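Local coordinates for protein vestitone reductase (PDB 2P4H) that catalyses the stereospecific, NADPH-dependent reduction of (3R)-vestitone to an isoflavanol, the penultimate step in making the alfalfa defence compound medicarpin, at residues A71-S83 with A110-T123. Numbering follows the deposited sequence.
Sequences AIEGCVGIFHTAS and ACVNSKTVKRFIYT
I78 lies beside F120 and H80 beside Y122 as strands 77-80 and 119-123 run parallel, 9° between their axes, I78 giving its N-H to R119 O and taking one from I121 N, and H80 repeating the pattern with I121 O and T123 N. The bond from I121 N to I78 O is nearly straight, 2.8 Å long with 172° at the hydrogen. I78, H80, F120 and Y122 share one face of the sheet. There the F120 ring, its CG anti to the backbone N (chi1 -179°), swings across to the neighbouring strand, where CE2 lies 3.7 Å from I78 CG2 and CZ sits 3.7 Å from H80 CB. With an alanine in place of F120, I78 CG2 and H80 CB would probably lose the ring they pack against, leaving a gap beside them. The other branch of I78 ends at CD1, which touches C111 SG (3.7 Å) at the end of helix 95-111 and V117 CG2 in the connection that follows; I107 of that helix packs on I78 and H80 as well. On the opposite face F79 and I121 lie alongside each other, with F79 CE1 3.6 Å from I121 CD1, and H234 meets the F79 ring edge-to-face. Before the strands, T116 OG1 donates to C75 O at 2.7 Å from above the carbonyl plane, while a water joins this hydroxyl to G74 N. A second water links I72 O to S114 OG, which also accepts from the N-H groups of T116 and V117. Strand 3-7 flanks 77-80 on its other side, and the helix between the paired strands makes a beta-alpha-beta crossover of the Rossmann fold; toward the strands' C-terminal ends, T123 nears L13 of the predicted NADP(+) site.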
loop_
_atom_site.group_PDB
_atom_site.type_symbol
_atom_site.label_atom_id
_atom_site.label_comp_id
_atom_site.label_asym_id
_atom_site.label_seq_id
_atom_site.Cartn_x
_atom_site.Cartn_y
_atom_site.Cartn_z
ATOM N N ALA A 71 21.352 -5.808 -4.134
ATOM C CA ALA A 71 20.320 -5.509 -3.149
ATOM C C ALA A 71 19.517 -6.715 -2.670
ATOM O O ALA A 71 19.028 -6.718 -1.539
ATOM C CB ALA A 71 19.373 -4.446 -3.701
ATOM N N ILE A 72 19.373 -7.737 -3.510
ATOM C CA ILE A 72 18.604 -8.917 -3.114
ATOM C C ILE A 72 19.472 -10.106 -2.715
ATOM O O ILE A 72 18.957 -11.141 -2.290
ATOM C CB ILE A 72 17.637 -9.377 -4.234
ATOM C CG1 ILE A 72 18.423 -9.928 -5.427
ATOM C CG2 ILE A 72 16.750 -8.211 -4.660
ATOM C CD1 ILE A 72 17.551 -10.624 -6.463
ATOM N N GLU A 73 20.785 -9.959 -2.846
ATOM C CA GLU A 73 21.700 -11.035 -2.497
ATOM C C GLU A 73 21.536 -11.447 -1.037
ATOM O O GLU A 73 21.575 -10.609 -0.137
ATOM C CB GLU A 73 23.145 -10.597 -2.752
ATOM C CG GLU A 73 24.188 -11.641 -2.370
ATOM C CD GLU A 73 24.119 -12.883 -3.236
ATOM O OE1 GLU A 73 24.806 -13.874 -2.911
ATOM O OE2 GLU A 73 23.384 -12.869 -4.247
ATOM N N GLY A 74 21.342 -12.744 -0.814
ATOM C CA GLY A 74 21.191 -13.263 0.535
ATOM C C GLY A 74 19.892 -12.950 1.256
ATOM O O GLY A 74 19.744 -13.284 2.433
ATOM N N CYS A 75 18.945 -12.318 0.566
ATOM C CA CYS A 75 17.669 -11.966 1.184
ATOM C C CYS A 75 16.666 -13.113 1.229
ATOM O O CYS A 75 16.596 -13.931 0.313
ATOM C CB CYS A 75 17.041 -10.777 0.451
ATOM S SG CYS A 75 17.913 -9.222 0.699
ATOM N N VAL A 76 15.887 -13.162 2.305
ATOM C CA VAL A 76 14.876 -14.198 2.471
ATOM C C VAL A 76 13.544 -13.712 1.912
ATOM O O VAL A 76 12.638 -14.502 1.659
ATOM C CB VAL A 76 14.697 -14.578 3.961
ATOM C CG1 VAL A 76 16.000 -15.137 4.511
ATOM C CG2 VAL A 76 14.258 -13.362 4.766
ATOM N N GLY A 77 13.431 -12.403 1.719
ATOM C CA GLY A 77 12.205 -11.850 1.179
ATOM C C GLY A 77 12.435 -10.552 0.434
ATOM O O GLY A 77 13.426 -9.856 0.663
ATOM N N ILE A 78 11.517 -10.244 -0.479
ATOM C CA ILE A 78 11.562 -9.014 -1.255
ATOM C C ILE A 78 10.173 -8.395 -1.178
ATOM O O ILE A 78 9.179 -9.044 -1.523
ATOM C CB ILE A 78 11.895 -9.266 -2.749
ATOM C CG1 ILE A 78 13.314 -9.826 -2.893
ATOM C CG2 ILE A 78 11.762 -7.965 -3.538
ATOM C CD1 ILE A 78 13.643 -10.289 -4.311
ATOM N N PHE A 79 10.108 -7.158 -0.699
ATOM C CA PHE A 79 8.846 -6.430 -0.605
ATOM C C PHE A 79 8.948 -5.306 -1.627
ATOM O O PHE A 79 9.634 -4.304 -1.403
ATOM C CB PHE A 79 8.642 -5.835 0.795
ATOM C CG PHE A 79 8.529 -6.857 1.904
ATOM C CD1 PHE A 79 8.363 -8.212 1.627
ATOM C CD2 PHE A 79 8.568 -6.448 3.235
ATOM C CE1 PHE A 79 8.236 -9.145 2.661
ATOM C CE2 PHE A 79 8.442 -7.371 4.274
ATOM C CZ PHE A 79 8.276 -8.720 3.987
ATOM N N HIS A 80 8.277 -5.483 -2.759
ATOM C CA HIS A 80 8.312 -4.494 -3.824
ATOM C C HIS A 80 7.154 -3.511 -3.679
ATOM O O HIS A 80 6.030 -3.795 -4.103
ATOM C CB HIS A 80 8.255 -5.195 -5.185
ATOM C CG HIS A 80 8.575 -4.294 -6.333
ATOM N ND1 HIS A 80 8.275 -4.603 -7.642
ATOM C CD2 HIS A 80 9.187 -3.088 -6.361
ATOM C CE1 HIS A 80 8.687 -3.622 -8.427
ATOM N NE2 HIS A 80 9.244 -2.691 -7.674
ATOM N N THR A 81 7.440 -2.354 -3.083
ATOM C CA THR A 81 6.428 -1.323 -2.844
ATOM C C THR A 81 6.553 -0.119 -3.775
ATOM O O THR A 81 5.695 0.766 -3.769
ATOM C CB THR A 81 6.507 -0.776 -1.399
ATOM O OG1 THR A 81 7.529 0.229 -1.322
ATOM C CG2 THR A 81 6.841 -1.891 -0.418
ATOM N N ALA A 82 7.619 -0.089 -4.567
ATOM C CA ALA A 82 7.871 1.026 -5.475
ATOM C C ALA A 82 7.303 0.870 -6.882
ATOM O O ALA A 82 7.109 -0.241 -7.377
ATOM C CB ALA A 82 9.372 1.282 -5.560
ATOM N N SER A 83 7.045 2.011 -7.515
ATOM C CA SER A 83 6.529 2.071 -8.878
ATOM C C SER A 83 7.241 3.208 -9.607
ATOM O O SER A 83 7.713 4.158 -8.980
ATOM C CB SER A 83 5.017 2.319 -8.883
ATOM O OG SER A 83 4.299 1.111 -8.697
ATOM N N ALA A 110 15.086 -10.152 -11.346
ATOM C CA ALA A 110 16.353 -10.343 -10.643
ATOM C C ALA A 110 16.257 -11.502 -9.655
ATOM O O ALA A 110 17.255 -12.157 -9.350
ATOM C CB ALA A 110 16.737 -9.065 -9.905
ATOM N N CYS A 111 15.043 -11.750 -9.168
ATOM C CA CYS A 111 14.773 -12.802 -8.191
ATOM C C CYS A 111 14.784 -14.213 -8.775
ATOM O O CYS A 111 14.861 -15.192 -8.033
ATOM C CB CYS A 111 13.417 -12.534 -7.518
ATOM S SG CYS A 111 13.061 -13.517 -6.038
ATOM N N VAL A 112 14.705 -14.323 -10.096
ATOM C CA VAL A 112 14.702 -15.636 -10.732
ATOM C C VAL A 112 15.929 -16.438 -10.305
ATOM O O VAL A 112 17.058 -15.953 -10.385
ATOM C CB VAL A 112 14.685 -15.513 -12.274
ATOM C CG1 VAL A 112 14.825 -16.890 -12.912
ATOM C CG2 VAL A 112 13.385 -14.861 -12.723
ATOM N N ASN A 113 15.692 -17.659 -9.836
ATOM C CA ASN A 113 16.765 -18.545 -9.396
ATOM C C ASN A 113 17.485 -18.105 -8.121
ATOM O O ASN A 113 18.597 -18.559 -7.845
ATOM C CB ASN A 113 17.783 -18.736 -10.524
ATOM C CG ASN A 113 17.238 -19.572 -11.667
ATOM O OD1 ASN A 113 17.819 -19.615 -12.749
ATOM N ND2 ASN A 113 16.121 -20.251 -11.426
ATOM N N SER A 114 16.864 -17.221 -7.344
ATOM C CA SER A 114 17.472 -16.783 -6.093
ATOM C C SER A 114 17.617 -18.006 -5.202
ATOM O O SER A 114 16.716 -18.840 -5.136
ATOM C CB SER A 114 16.592 -15.756 -5.378
ATOM O OG SER A 114 17.052 -15.551 -4.049
ATOM N N LYS A 115 18.746 -18.106 -4.514
ATOM C CA LYS A 115 18.996 -19.240 -3.636
ATOM C C LYS A 115 18.420 -19.032 -2.240
ATOM O O LYS A 115 18.429 -19.955 -1.427
ATOM C CB LYS A 115 20.500 -19.482 -3.504
ATOM C CG LYS A 115 21.230 -19.724 -4.812
ATOM C CD LYS A 115 22.728 -19.857 -4.571
ATOM C CE LYS A 115 23.483 -20.108 -5.866
ATOM N NZ LYS A 115 24.951 -20.208 -5.634
ATOM N N THR A 116 17.905 -17.837 -1.963
ATOM C CA THR A 116 17.398 -17.550 -0.625
ATOM C C THR A 116 16.011 -16.924 -0.470
ATOM O O THR A 116 15.390 -17.069 0.583
ATOM C CB THR A 116 18.390 -16.650 0.126
ATOM O OG1 THR A 116 18.645 -15.473 -0.650
ATOM C CG2 THR A 116 19.706 -17.381 0.357
ATOM N N VAL A 117 15.523 -16.222 -1.487
ATOM C CA VAL A 117 14.211 -15.586 -1.373
ATOM C C VAL A 117 13.077 -16.609 -1.290
ATOM O O VAL A 117 12.900 -17.425 -2.198
ATOM C CB VAL A 117 13.943 -14.629 -2.556
ATOM C CG1 VAL A 117 12.520 -14.091 -2.478
ATOM C CG2 VAL A 117 14.937 -13.474 -2.527
ATOM N N LYS A 118 12.311 -16.560 -0.202
ATOM C CA LYS A 118 11.201 -17.489 -0.022
ATOM C C LYS A 118 9.854 -16.878 -0.399
ATOM O O LYS A 118 8.893 -17.600 -0.661
ATOM C CB LYS A 118 11.165 -18.021 1.417
ATOM C CG LYS A 118 11.041 -16.980 2.513
ATOM C CD LYS A 118 11.070 -17.661 3.878
ATOM C CE LYS A 118 10.905 -16.670 5.016
ATOM N NZ LYS A 118 10.923 -17.361 6.335
ATOM N N ARG A 119 9.779 -15.553 -0.422
ATOM C CA ARG A 119 8.543 -14.889 -0.817
ATOM C C ARG A 119 8.809 -13.506 -1.397
ATOM O O ARG A 119 9.630 -12.746 -0.878
ATOM C CB ARG A 119 7.575 -14.748 0.363
ATOM C CG ARG A 119 6.167 -14.331 -0.069
ATOM C CD ARG A 119 5.304 -15.525 -0.464
ATOM N NE ARG A 119 4.595 -16.054 0.700
ATOM C CZ ARG A 119 3.638 -16.977 0.658
ATOM N NH1 ARG A 119 3.256 -17.507 -0.496
ATOM N NH2 ARG A 119 3.036 -17.345 1.779
ATOM N N PHE A 120 8.110 -13.204 -2.487
ATOM C CA PHE A 120 8.186 -11.911 -3.160
ATOM C C PHE A 120 6.798 -11.314 -2.964
ATOM O O PHE A 120 5.806 -11.889 -3.413
ATOM C CB PHE A 120 8.480 -12.102 -4.655
ATOM C CG PHE A 120 8.597 -10.816 -5.429
ATOM C CD1 PHE A 120 7.463 -10.098 -5.794
ATOM C CD2 PHE A 120 9.850 -10.322 -5.793
ATOM C CE1 PHE A 120 7.572 -8.908 -6.512
ATOM C CE2 PHE A 120 9.969 -9.135 -6.509
ATOM C CZ PHE A 120 8.830 -8.425 -6.870
ATOM N N ILE A 121 6.727 -10.182 -2.275
ATOM C CA ILE A 121 5.439 -9.551 -2.015
ATOM C C ILE A 121 5.331 -8.228 -2.753
ATOM O O ILE A 121 6.122 -7.303 -2.541
ATOM C CB ILE A 121 5.224 -9.331 -0.504
ATOM C CG1 ILE A 121 5.384 -10.666 0.228
ATOM C CG2 ILE A 121 3.832 -8.770 -0.251
ATOM C CD1 ILE A 121 5.102 -10.606 1.722
ATOM N N TYR A 122 4.337 -8.158 -3.630
ATOM C CA TYR A 122 4.096 -6.976 -4.443
ATOM C C TYR A 122 2.927 -6.164 -3.915
ATOM O O TYR A 122 1.853 -6.704 -3.650
ATOM C CB TYR A 122 3.801 -7.386 -5.886
ATOM C CG TYR A 122 3.626 -6.210 -6.813
ATOM C CD1 TYR A 122 4.721 -5.424 -7.171
ATOM C CD2 TYR A 122 2.368 -5.855 -7.303
ATOM C CE1 TYR A 122 4.575 -4.313 -7.989
ATOM C CE2 TYR A 122 2.212 -4.735 -8.128
ATOM C CZ TYR A 122 3.326 -3.973 -8.462
ATOM O OH TYR A 122 3.197 -2.858 -9.260
ATOM N N THR A 123 3.146 -4.864 -3.776
ATOM C CA THR A 123 2.122 -3.951 -3.298
ATOM C C THR A 123 1.195 -3.542 -4.435
ATOM O O THR A 123 1.637 -2.895 -5.385
ATOM C CB THR A 123 2.766 -2.670 -2.712
ATOM O OG1 THR A 123 3.455 -2.993 -1.496
ATOM C CG2 THR A 123 1.712 -1.612 -2.432
HETATM O O HOH W 1 18.309 -13.268 -3.728
HETATM O O HOH W 2 20.941 -15.133 -2.265
HETATM O O HOH W 3 5.780 -1.596 -9.769
#